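Local coordinates for sesquisabinene B synthase 2 (Santalum album, PDB 6A2C), which probably cyclises farnesyl diphosphate to the sesquiterpene sesquisabinene B with the help of divalent metal ions, as a member of the plant terpene synthase family, at residues Glu100-Val105 with Arg132-Phe137; Ala204-His209 with Ala224-Asp229; Arg457-Leu462 with Gly531-Tyr536. All blocks are in the same frame, centred on the assembly; numbering follows the deposited sequence.

Interaction 1. Residues Glu100-Val105 with Arg132-Phe137; sequences EVKEAV and RENGIF
Val105 holds two residues at the end of helix 121-133 by dividing its methyl groups between them, a compact example of how one branched side chain can seat a helix terminus. Its CG1 lies opposite the backbone N (chi1 167°) and so reaches across the gap, where Val105 CG1 stands 3.8 Å from both Asn134 CB and Ile136 CD1. CG2 rests instead against the amide, with Val105 CG2 3.8 Å from Asn134 ND2. That nitrogen donates to Ile130 O, which helps to fix the turn of the amide while hydrocarbon packs beside it. Ile136 runs past Val105 in the reverse direction, and its outstretched CD1 does the touching.

Lys102 forms the exposed flank. Its chain, kinked at chi2 (62°) and again at chi4, slides past Asn134 the opposite way, so that methylenes make the contact: Lys102 CE lies 3.6 Å from Asn134 O, and Lys102 CD 3.9 Å from Asn134 OD1.

The backbone carrying Asn134 and Ile136 turns at the helix end. Gly135 N bonds to Arg132 O at 3.0 Å, Ile136 N reaches back to Met131 O, and Gly135 takes positive phi as the C-prime residue. The arrangement is a Schellman motif that closes helix 121-133, packed against helix 98-109 in the largely helical N-terminal domain of a plant terpene synthase.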
# COMPACT_ATOMS: atom_id res chain seq x y z
N GLU A 100 36.81 3.59 -1.12
CA GLU A 100 38.00 3.48 -0.26
C GLU A 100 38.49 2.03 -0.28
O GLU A 100 39.70 1.84 -0.27
CB GLU A 100 37.69 3.91 1.18
CG GLU A 100 37.33 5.37 1.29
CD GLU A 100 35.91 5.74 0.90
OE1 GLU A 100 35.07 4.81 0.72
OE2 GLU A 100 35.65 6.95 0.75
N VAL A 101 37.57 1.05 -0.22
CA VAL A 101 37.99 -0.38 -0.16
C VAL A 101 38.68 -0.72 -1.48
O VAL A 101 39.75 -1.35 -1.43
CB VAL A 101 36.81 -1.33 0.16
CG1 VAL A 101 37.20 -2.77 -0.06
CG2 VAL A 101 36.29 -1.10 1.56
N LYS A 102 38.10 -0.35 -2.62
CA LYS A 102 38.67 -0.77 -3.92
C LYS A 102 40.05 -0.12 -4.07
O LYS A 102 40.99 -0.78 -4.50
CB LYS A 102 37.76 -0.39 -5.10
CG LYS A 102 38.31 -0.76 -6.47
CD LYS A 102 38.52 -2.26 -6.66
CE LYS A 102 39.08 -2.62 -8.02
NZ LYS A 102 38.20 -2.14 -9.11
N GLU A 103 40.15 1.16 -3.72
CA GLU A 103 41.42 1.92 -3.81
C GLU A 103 42.45 1.29 -2.88
O GLU A 103 43.58 1.13 -3.33
CB GLU A 103 41.20 3.40 -3.51
CG GLU A 103 40.86 4.21 -4.75
CD GLU A 103 39.88 5.34 -4.53
OE1 GLU A 103 40.09 6.13 -3.58
OE2 GLU A 103 38.89 5.42 -5.29
N ALA A 104 42.05 0.84 -1.70
CA ALA A 104 42.97 0.12 -0.78
C ALA A 104 43.43 -1.17 -1.45
O ALA A 104 44.61 -1.50 -1.34
CB ALA A 104 42.33 -0.14 0.57
N VAL A 105 42.52 -1.88 -2.12
CA VAL A 105 42.82 -3.18 -2.76
C VAL A 105 43.81 -2.95 -3.92
O VAL A 105 44.75 -3.74 -4.08
CB VAL A 105 41.53 -3.88 -3.23
CG1 VAL A 105 41.79 -5.04 -4.16
CG2 VAL A 105 40.71 -4.31 -2.03
N ARG A 132 40.73 -11.46 -6.16
CA ARG A 132 39.72 -12.01 -7.08
C ARG A 132 38.33 -11.43 -6.80
O ARG A 132 37.63 -11.12 -7.78
CB ARG A 132 39.77 -13.53 -7.05
CG ARG A 132 40.97 -14.10 -7.77
CD ARG A 132 40.61 -15.47 -8.26
NE ARG A 132 41.65 -16.12 -9.03
CZ ARG A 132 41.49 -17.25 -9.69
NH1 ARG A 132 40.30 -17.81 -9.80
NH2 ARG A 132 42.52 -17.76 -10.33
N GLU A 133 37.95 -11.24 -5.54
CA GLU A 133 36.63 -10.64 -5.19
C GLU A 133 36.55 -9.27 -5.85
O GLU A 133 35.44 -8.76 -6.02
CB GLU A 133 36.48 -10.47 -3.68
CG GLU A 133 36.32 -11.78 -2.94
CD GLU A 133 36.38 -11.67 -1.42
OE1 GLU A 133 36.77 -10.59 -0.91
OE2 GLU A 133 35.96 -12.65 -0.74
N ASN A 134 37.69 -8.63 -6.08
CA ASN A 134 37.72 -7.24 -6.60
C ASN A 134 38.08 -7.21 -8.09
O ASN A 134 38.41 -6.14 -8.59
CB ASN A 134 38.62 -6.39 -5.72
CG ASN A 134 37.93 -6.04 -4.42
OD1 ASN A 134 37.13 -5.12 -4.38
ND2 ASN A 134 38.19 -6.81 -3.38
N GLY A 135 38.06 -8.35 -8.77
CA GLY A 135 38.26 -8.42 -10.23
C GLY A 135 39.72 -8.28 -10.63
O GLY A 135 39.98 -8.01 -11.81
N ILE A 136 40.64 -8.48 -9.69
CA ILE A 136 42.11 -8.41 -9.95
C ILE A 136 42.62 -9.84 -9.97
O ILE A 136 42.59 -10.52 -8.92
CB ILE A 136 42.85 -7.53 -8.94
CG1 ILE A 136 42.41 -6.07 -9.09
CG2 ILE A 136 44.36 -7.68 -9.09
CD1 ILE A 136 42.62 -5.23 -7.84
N PHE A 137 43.03 -10.32 -11.14
CA PHE A 137 43.36 -11.74 -11.32
C PHE A 137 44.61 -12.08 -10.51
O PHE A 137 45.58 -11.28 -10.47
CB PHE A 137 43.52 -12.11 -12.79
CG PHE A 137 43.68 -13.59 -13.00
CD1 PHE A 137 42.58 -14.43 -12.92
CD2 PHE A 137 44.93 -14.14 -13.20
CE1 PHE A 137 42.74 -15.81 -13.04
CE2 PHE A 137 45.08 -15.51 -13.35
CZ PHE A 137 43.98 -16.33 -13.30

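Interaction 2. Residues Ala204-His209 with Ala224-Asp229; sequences AKKVSH and ARWFID
Trp226 lays its indole on the imidazole of His209, and Lys205 and Lys206 of the partner helix flank the indole, an example of how such a stack is framed. One position earlier, Arg225 takes no part in the contact and forms a salt bridge along its own helix, Arg225 NH1 to Asp229 OD1 at 2.9 Å; the oxygen lies in the guanidinium plane, but the nitrogen approaches from above the carboxylate plane.

Trp226 itself reaches across with CG trans to its backbone N (chi1 -179°). Its six-membered ring and the His209 ring stack face to face, centroids 3.5 Å apart and planes only 3° from parallel. His209 NE2 is anchored by Glu223 OE1, which probably fixes the imidazole's rotation. Lys206 CG meets the indole edge, 4.0 Å from Trp226 CH2, whereas Lys205 runs alongside, its CE 3.9 Å from Trp226 CZ2 and its NZ hydrogen-bonded to Thr230.

The Phe227 side chain touches Thr87 and Arg90 of helix 78-90. Asp229, at the far end, is merely brushed by Lys205.

The short helical segments run nearly antiparallel, at 159°, with axes 11.9 Å apart: a helical hairpin on the surface, with a bridging aromatic stack between its arms.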
# COMPACT_ATOMS: atom_id res chain seq x y z
N ALA A 204 37.85 -21.25 16.79
CA ALA A 204 36.92 -22.39 16.85
C ALA A 204 35.59 -22.01 16.21
O ALA A 204 35.11 -22.75 15.37
CB ALA A 204 36.75 -22.82 18.28
N LYS A 205 35.04 -20.87 16.61
CA LYS A 205 33.75 -20.41 16.08
C LYS A 205 33.87 -20.22 14.57
O LYS A 205 33.01 -20.72 13.85
CB LYS A 205 33.41 -19.04 16.68
CG LYS A 205 32.36 -19.02 17.77
CD LYS A 205 31.96 -17.61 18.15
CE LYS A 205 30.66 -17.18 17.50
NZ LYS A 205 30.29 -15.79 17.87
N LYS A 206 34.91 -19.53 14.13
CA LYS A 206 35.08 -19.21 12.69
C LYS A 206 35.23 -20.49 11.85
O LYS A 206 34.64 -20.54 10.79
CB LYS A 206 36.19 -18.19 12.52
CG LYS A 206 35.84 -16.78 12.97
CD LYS A 206 36.64 -15.72 12.27
CE LYS A 206 38.13 -16.00 12.31
NZ LYS A 206 38.91 -14.81 11.90
N VAL A 207 35.98 -21.48 12.33
CA VAL A 207 36.20 -22.73 11.57
C VAL A 207 34.87 -23.48 11.45
O VAL A 207 34.54 -23.91 10.36
CB VAL A 207 37.33 -23.59 12.18
CG1 VAL A 207 37.32 -25.03 11.69
CG2 VAL A 207 38.69 -22.95 11.97
N SER A 208 34.15 -23.58 12.55
CA SER A 208 32.87 -24.31 12.58
C SER A 208 31.88 -23.63 11.61
O SER A 208 31.23 -24.34 10.82
CB SER A 208 32.38 -24.34 14.01
OG SER A 208 31.18 -25.01 14.05
N HIS A 209 31.80 -22.31 11.69
CA HIS A 209 30.99 -21.45 10.82
C HIS A 209 31.39 -21.69 9.36
O HIS A 209 30.48 -21.89 8.51
CB HIS A 209 31.15 -20.01 11.25
CG HIS A 209 30.17 -19.04 10.68
ND1 HIS A 209 28.88 -18.95 11.13
CD2 HIS A 209 30.34 -18.00 9.84
CE1 HIS A 209 28.28 -17.92 10.55
NE2 HIS A 209 29.15 -17.32 9.76
N ALA A 224 26.92 -10.28 8.57
CA ALA A 224 27.25 -9.06 9.33
C ALA A 224 26.80 -9.22 10.78
O ALA A 224 27.58 -8.86 11.70
CB ALA A 224 26.64 -7.84 8.68
N ARG A 225 25.58 -9.73 11.01
CA ARG A 225 25.08 -9.80 12.39
C ARG A 225 25.91 -10.79 13.20
O ARG A 225 26.20 -10.50 14.39
CB ARG A 225 23.60 -10.19 12.44
CG ARG A 225 23.05 -10.20 13.86
CD ARG A 225 23.11 -8.82 14.50
NE ARG A 225 22.74 -8.85 15.91
CZ ARG A 225 23.56 -9.09 16.93
NH1 ARG A 225 24.84 -9.37 16.74
NH2 ARG A 225 23.10 -9.03 18.17
N TRP A 226 26.21 -11.95 12.62
CA TRP A 226 27.02 -12.99 13.29
C TRP A 226 28.43 -12.44 13.58
O TRP A 226 29.00 -12.69 14.69
CB TRP A 226 27.08 -14.24 12.41
CG TRP A 226 27.86 -15.35 13.03
CD1 TRP A 226 27.40 -16.27 13.92
CD2 TRP A 226 29.27 -15.59 12.89
NE1 TRP A 226 28.39 -17.16 14.23
CE2 TRP A 226 29.55 -16.76 13.64
CE3 TRP A 226 30.28 -15.04 12.10
CZ2 TRP A 226 30.81 -17.33 13.65
CZ3 TRP A 226 31.54 -15.58 12.15
CH2 TRP A 226 31.80 -16.72 12.91
N PHE A 227 29.02 -11.80 12.58
CA PHE A 227 30.44 -11.41 12.66
C PHE A 227 30.64 -10.23 13.63
O PHE A 227 31.76 -10.08 14.14
CB PHE A 227 31.01 -11.07 11.29
CG PHE A 227 32.49 -10.86 11.32
CD1 PHE A 227 33.34 -11.90 11.62
CD2 PHE A 227 33.01 -9.61 11.17
CE1 PHE A 227 34.70 -11.67 11.75
CE2 PHE A 227 34.38 -9.39 11.24
CZ PHE A 227 35.22 -10.42 11.53
N ILE A 228 29.65 -9.36 13.79
CA ILE A 228 29.70 -8.28 14.82
C ILE A 228 29.97 -8.92 16.20
O ILE A 228 30.97 -8.54 16.86
CB ILE A 228 28.44 -7.41 14.80
CG1 ILE A 228 28.48 -6.44 13.61
CG2 ILE A 228 28.28 -6.67 16.12
CD1 ILE A 228 27.15 -5.82 13.30
N ASP A 229 29.23 -9.96 16.56
CA ASP A 229 29.50 -10.73 17.81
C ASP A 229 30.91 -11.31 17.79
O ASP A 229 31.62 -11.17 18.81
CB ASP A 229 28.46 -11.83 18.04
CG ASP A 229 27.10 -11.26 18.32
OD1 ASP A 229 27.01 -10.05 18.47
OD2 ASP A 229 26.13 -12.02 18.28

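Interaction 3. Residues Arg457-Leu462 with Gly531-Tyr536; sequences RIINDL and GSHFFY. With MG (magnesium ion), chain F; FPP (farnesyl diphosphate), chain C.
Ile459 and His533 make the tight side of this contact, with hydrocarbon pressed on an aromatic face. Ile459 CD1 lies 3.5 Å from the centroid of the His533 ring, a CH-pi contact, while its other branch, Ile459 CG2, settles 3.4 Å from Ser532 O. Beside this apolar patch, where Tyr536 has left the helix, a water donates to both Ile459 O and Tyr536 O.

The other flank is polar and faces the substrate. With CG swung opposite its backbone N (chi1 -180°), Asn460 places ND2 over the Tyr536 ring, 3.3 Å from CZ, the amide plane steeply inclined at 69° to the ring. The same ND2 donates to farnesyl diphosphate O1A, and Asn460 OD1 binds magnesium at 2.4 Å; three waters and two diphosphate oxygens complete the shell. Arg457 grips the diphosphate twice, NH1 to O3B at 3.0 Å and NH2 to O2B at 2.8 Å, and NH1 also pairs with Asp461. An alanine at Arg457 would take away both bonds and is likely to leave that diphosphate end less firmly held and Asp461 without its salt-bridge mate.

The sequence fits the NSE/DTE metal motif. Helix 447-462 packs against helices 406-416 and 489-510, whose Trp504 bonds His533, while Tyr288 of helix 281-292 holds Ser532.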
# COMPACT_ATOMS: atom_id res chain seq x y z
N ARG A 457 17.95 -23.81 -7.53
CA ARG A 457 17.13 -25.04 -7.60
C ARG A 457 17.89 -26.18 -6.93
O ARG A 457 17.29 -26.86 -6.09
CB ARG A 457 16.78 -25.38 -9.06
CG ARG A 457 16.30 -26.80 -9.29
CD ARG A 457 15.19 -27.21 -8.39
NE ARG A 457 13.96 -26.46 -8.60
CZ ARG A 457 12.91 -26.46 -7.80
NH1 ARG A 457 12.93 -27.13 -6.66
NH2 ARG A 457 11.82 -25.77 -8.13
N ILE A 458 19.14 -26.40 -7.28
CA ILE A 458 19.86 -27.60 -6.78
C ILE A 458 20.06 -27.44 -5.26
O ILE A 458 19.96 -28.44 -4.51
CB ILE A 458 21.18 -27.76 -7.51
CG1 ILE A 458 20.96 -28.41 -8.88
CG2 ILE A 458 22.15 -28.52 -6.65
CD1 ILE A 458 22.27 -28.52 -9.64
N ILE A 459 20.33 -26.21 -4.83
CA ILE A 459 20.55 -25.95 -3.39
C ILE A 459 19.25 -26.22 -2.64
O ILE A 459 19.32 -26.89 -1.59
CB ILE A 459 21.09 -24.53 -3.16
CG1 ILE A 459 22.51 -24.36 -3.69
CG2 ILE A 459 21.03 -24.18 -1.67
CD1 ILE A 459 22.92 -22.90 -3.93
N ASN A 460 18.10 -25.75 -3.14
CA ASN A 460 16.77 -26.05 -2.58
C ASN A 460 16.59 -27.57 -2.51
O ASN A 460 16.23 -28.08 -1.43
CB ASN A 460 15.63 -25.36 -3.34
CG ASN A 460 14.24 -25.62 -2.79
OD1 ASN A 460 13.59 -26.58 -3.19
ND2 ASN A 460 13.69 -24.67 -2.05
N ASP A 461 16.92 -28.30 -3.58
CA ASP A 461 16.72 -29.77 -3.63
C ASP A 461 17.61 -30.50 -2.63
O ASP A 461 17.19 -31.54 -2.11
CB ASP A 461 16.90 -30.27 -5.06
CG ASP A 461 15.74 -29.94 -5.97
OD1 ASP A 461 14.88 -29.15 -5.57
OD2 ASP A 461 15.72 -30.48 -7.08
N LEU A 462 18.80 -29.98 -2.37
CA LEU A 462 19.76 -30.63 -1.44
C LEU A 462 19.34 -30.40 0.01
O LEU A 462 19.71 -31.22 0.84
CB LEU A 462 21.14 -30.03 -1.70
CG LEU A 462 21.94 -30.60 -2.86
CD1 LEU A 462 23.20 -29.78 -3.09
CD2 LEU A 462 22.30 -32.06 -2.61
N GLY A 531 21.61 -16.49 -0.51
CA GLY A 531 20.31 -16.65 0.17
C GLY A 531 19.87 -18.11 0.22
O GLY A 531 19.45 -18.57 1.29
N SER A 532 19.96 -18.81 -0.90
CA SER A 532 19.55 -20.23 -0.99
C SER A 532 20.43 -21.07 -0.05
O SER A 532 19.86 -21.93 0.65
CB SER A 532 19.57 -20.75 -2.39
OG SER A 532 18.64 -20.01 -3.18
N HIS A 533 21.75 -20.93 -0.11
CA HIS A 533 22.67 -21.71 0.77
C HIS A 533 22.25 -21.48 2.23
O HIS A 533 22.20 -22.45 3.02
CB HIS A 533 24.13 -21.29 0.65
CG HIS A 533 24.81 -21.78 -0.57
ND1 HIS A 533 24.94 -23.12 -0.86
CD2 HIS A 533 25.34 -21.11 -1.61
CE1 HIS A 533 25.61 -23.26 -1.98
NE2 HIS A 533 25.84 -22.04 -2.48
N PHE A 534 21.99 -20.23 2.58
CA PHE A 534 21.81 -19.83 3.99
C PHE A 534 20.48 -20.40 4.49
O PHE A 534 20.44 -20.89 5.64
CB PHE A 534 21.89 -18.32 4.13
CG PHE A 534 21.86 -17.87 5.57
CD1 PHE A 534 22.85 -18.28 6.44
CD2 PHE A 534 20.82 -17.10 6.04
CE1 PHE A 534 22.81 -17.92 7.78
CE2 PHE A 534 20.80 -16.69 7.36
CZ PHE A 534 21.81 -17.08 8.21
N PHE A 535 19.43 -20.34 3.68
CA PHE A 535 18.06 -20.69 4.11
C PHE A 535 17.77 -22.18 3.88
O PHE A 535 16.73 -22.65 4.34
CB PHE A 535 17.03 -19.73 3.50
CG PHE A 535 17.02 -18.38 4.18
CD1 PHE A 535 16.61 -18.28 5.51
CD2 PHE A 535 17.57 -17.26 3.59
CE1 PHE A 535 16.71 -17.08 6.20
CE2 PHE A 535 17.67 -16.06 4.28
CZ PHE A 535 17.21 -15.96 5.57
N TYR A 536 18.64 -22.91 3.18
CA TYR A 536 18.42 -24.36 2.94
C TYR A 536 19.64 -25.15 3.40
O TYR A 536 20.10 -26.00 2.66
CB TYR A 536 18.06 -24.60 1.48
CG TYR A 536 16.79 -23.90 1.08
CD1 TYR A 536 15.57 -24.31 1.59
CD2 TYR A 536 16.80 -22.81 0.22
CE1 TYR A 536 14.40 -23.67 1.25
CE2 TYR A 536 15.63 -22.15 -0.11
CZ TYR A 536 14.42 -22.58 0.41
OH TYR A 536 13.25 -21.96 0.08
MG MG F . 11.42 -27.43 -2.84
C1 FPP C . 9.46 -22.63 -1.57
O1 FPP C . 9.62 -24.01 -1.22
C2 FPP C . 10.64 -22.00 -2.25
C3 FPP C . 10.54 -21.40 -3.43
C4 FPP C . 9.24 -21.32 -4.18
C5 FPP C . 11.73 -20.83 -4.15
C6 FPP C . 11.65 -19.36 -4.50
C7 FPP C . 12.04 -18.47 -3.36
C8 FPP C . 11.23 -17.88 -2.49
C10 FPP C . 9.76 -18.07 -2.46
C9 FPP C . 11.76 -16.91 -1.48
C11 FPP C . 11.65 -15.51 -2.00
C12 FPP C . 12.92 -14.98 -2.57
C13 FPP C . 13.25 -13.71 -2.80
C14 FPP C . 14.53 -13.30 -3.47
C15 FPP C . 12.38 -12.55 -2.40
PA FPP C . 9.47 -25.29 -2.23
O1A FPP C . 10.76 -25.97 -1.85
O2A FPP C . 8.13 -26.09 -2.37
O3A FPP C . 9.72 -24.86 -3.79
PB FPP C . 9.54 -26.07 -4.97
O1B FPP C . 8.13 -26.68 -4.85
O2B FPP C . 9.74 -25.40 -6.31
O3B FPP C . 10.62 -27.08 -4.70
O HOH W 1 21.08 -27.08 0.45
O HOH W 2 12.84 -28.89 -3.58
O HOH W 3 9.76 -28.75 -2.47
O HOH W 4 12.69 -27.93 -1.12

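Followed from the N terminus, the three contacts come in series, none nested in or crossing another. Interaction 1 closes a loop of 26 residues, mostly helical, tying helix 98-109 to the end of helix 121-133 within the N-terminal domain. Interaction 2 closes the shortest loop, 14 residues, between the consecutive helices 201-212 and 220-232 at the surface; its centre lies about 23 Å from that of interaction 1. Interaction 3 spans 68 residues, joining helix 447-462 to helix 521-535 at the metal and diphosphate site, where Asp316 and Asp320 belong to another magnesium site. Interactions 2 and 3 come within about 6 Å at their nearest atoms without touching.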